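Local coordinates for metallopeptidase family protein (PDB 2EJQ) that is of uncharacterised function but binds metal ions and is probably a zincin-like metallopeptidase, at residues V43-G47 against S74-V78. The protein carries 1 engineered substitution. Numbering follows the deposited sequence.
Sequences VWRLG and SFLEV
Trp44 meets Glu77 face-on where the loop leading into strand 47-50 packs against the short helix 72-78 of this zincin-like fold, an example of how a loop can be held to a helix by one polar bond set among apolar contacts. The aliphatic part of Glu77 lies across one face of the indole: its CB sits over the five-membered ring, 3.6 Å from the centroid, in a CH-pi contact. With CG anti to its carbonyl carbon, Glu77 sets CG over the centre of the indole, and the bend at chi2 (-66°) then turns the carboxylate back along the ring, the carboxylate and indole planes 19° apart and CD 3.8 Å from Trp44 CZ2. One turn apart on the helix, Ser74 and Val78 both touch the Trp44 side chain near its base, Ser74 CB against Trp44 CB and Val78 CG1 reaching Trp44 CD1 at 3.9 Å.

Further along the loop, Leu46 crosses Phe75 at about a right angle. Leu46 CD2 stands over one face of the phenyl ring, 4.1 Å from its centroid, while Leu46 CB meets Phe75 CE1 at 3.7 Å. Helix 85-105, which carries a HExxH sequence, touches both residues, through Thr92 on Leu46 and Val89 on Phe75. The helix 72-78 also contributes Leu76 to a magnesium site observed for this protein, though that ion is absent here.

Between the two apolar patches, the buried Ser74 hydroxyl is held twice, bonding both Lys35 N and Arg45 O, two points of the same long connection. Ser74 OG donates to Arg45 O at 2.8 Å, approaching from 50° above the carbonyl plane.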
loop_
_atom_site.group_PDB
_atom_site.type_symbol
_atom_site.label_atom_id
_atom_site.label_comp_id
_atom_site.label_asym_id
_atom_site.label_seq_id
_atom_site.Cartn_x
_atom_site.Cartn_y
_atom_site.Cartn_z
ATOM N N VAL A 43 7.170 15.690 4.210
ATOM C CA VAL A 43 6.111 14.686 4.240
ATOM C C VAL A 43 6.494 13.443 3.451
ATOM O O VAL A 43 6.952 13.526 2.310
ATOM C CB VAL A 43 4.786 15.264 3.669
ATOM C CG1 VAL A 43 3.730 14.172 3.564
ATOM C CG2 VAL A 43 4.286 16.390 4.560
ATOM N N TRP A 44 6.301 12.288 4.072
ATOM C CA TRP A 44 6.632 11.025 3.439
ATOM C C TRP A 44 5.399 10.188 3.184
ATOM O O TRP A 44 4.472 10.175 3.990
ATOM C CB TRP A 44 7.593 10.233 4.320
ATOM C CG TRP A 44 8.842 10.974 4.602
ATOM C CD1 TRP A 44 9.071 11.841 5.631
ATOM C CD2 TRP A 44 10.035 10.955 3.816
ATOM N NE1 TRP A 44 10.337 12.363 5.532
ATOM C CE2 TRP A 44 10.951 11.836 4.428
ATOM C CE3 TRP A 44 10.416 10.278 2.651
ATOM C CZ2 TRP A 44 12.227 12.060 3.914
ATOM C CZ3 TRP A 44 11.688 10.500 2.141
ATOM C CH2 TRP A 44 12.580 11.385 2.774
ATOM N N ARG A 45 5.393 9.494 2.052
ATOM C CA ARG A 45 4.287 8.621 1.695
ATOM C C ARG A 45 4.559 7.238 2.293
ATOM O O ARG A 45 5.518 6.579 1.903
ATOM C CB ARG A 45 4.183 8.510 0.173
ATOM C CG ARG A 45 3.001 7.677 -0.291
ATOM C CD ARG A 45 2.851 7.707 -1.806
ATOM N NE ARG A 45 2.352 8.988 -2.301
ATOM C CZ ARG A 45 2.208 9.276 -3.590
ATOM N NH1 ARG A 45 2.530 8.373 -4.509
ATOM N NH2 ARG A 45 1.742 10.458 -3.962
ATOM N N LEU A 46 3.729 6.809 3.243
ATOM C CA LEU A 46 3.900 5.489 3.864
ATOM C C LEU A 46 3.490 4.331 2.936
ATOM O O LEU A 46 4.015 3.223 3.036
ATOM C CB LEU A 46 3.096 5.404 5.171
ATOM C CG LEU A 46 3.401 6.468 6.231
ATOM C CD1 LEU A 46 2.606 6.183 7.512
ATOM C CD2 LEU A 46 4.899 6.493 6.516
ATOM N N GLY A 47 2.541 4.596 2.045
ATOM C CA GLY A 47 2.088 3.577 1.114
ATOM C C GLY A 47 1.235 4.154 -0.006
ATOM O O GLY A 47 0.976 5.355 -0.052
ATOM N N SER A 74 9.925 5.257 4.422
ATOM C CA SER A 74 9.078 6.382 4.793
ATOM C C SER A 74 8.657 6.259 6.250
ATOM O O SER A 74 8.574 7.262 6.950
ATOM C CB SER A 74 7.840 6.448 3.903
ATOM O OG SER A 74 8.191 6.797 2.584
ATOM N N PHE A 75 8.384 5.031 6.696
ATOM C CA PHE A 75 7.997 4.779 8.084
ATOM C C PHE A 75 9.137 5.177 9.033
ATOM O O PHE A 75 8.905 5.778 10.085
ATOM C CB PHE A 75 7.664 3.290 8.309
ATOM C CG PHE A 75 6.279 2.877 7.838
ATOM C CD1 PHE A 75 6.023 2.654 6.488
ATOM C CD2 PHE A 75 5.237 2.699 8.756
ATOM C CE1 PHE A 75 4.762 2.260 6.054
ATOM C CE2 PHE A 75 3.961 2.302 8.328
ATOM C CZ PHE A 75 3.725 2.083 6.980
ATOM N N LEU A 76 10.364 4.814 8.664
ATOM C CA LEU A 76 11.535 5.132 9.470
ATOM C C LEU A 76 11.705 6.636 9.596
ATOM O O LEU A 76 11.915 7.149 10.693
ATOM C CB LEU A 76 12.801 4.517 8.852
ATOM C CG LEU A 76 12.979 3.025 9.113
ATOM C CD1 LEU A 76 14.199 2.500 8.382
ATOM C CD2 LEU A 76 13.117 2.802 10.603
ATOM N N GLU A 77 11.596 7.341 8.473
ATOM C CA GLU A 77 11.742 8.789 8.475
ATOM C C GLU A 77 10.769 9.453 9.447
ATOM O O GLU A 77 11.153 10.333 10.213
ATOM C CB GLU A 77 11.518 9.356 7.067
ATOM C CG GLU A 77 12.613 9.025 6.047
ATOM C CD GLU A 77 13.957 9.674 6.361
ATOM O OE1 GLU A 77 13.984 10.635 7.157
ATOM O OE2 GLU A 77 14.986 9.230 5.800
ATOM N N VAL A 78 9.510 9.026 9.417
ATOM C CA VAL A 78 8.495 9.602 10.286
ATOM C C VAL A 78 8.521 9.065 11.706
ATOM O O VAL A 78 8.068 9.735 12.632
ATOM C CB VAL A 78 7.069 9.361 9.728
ATOM C CG1 VAL A 78 6.984 9.844 8.297
ATOM C CG2 VAL A 78 6.708 7.879 9.815
#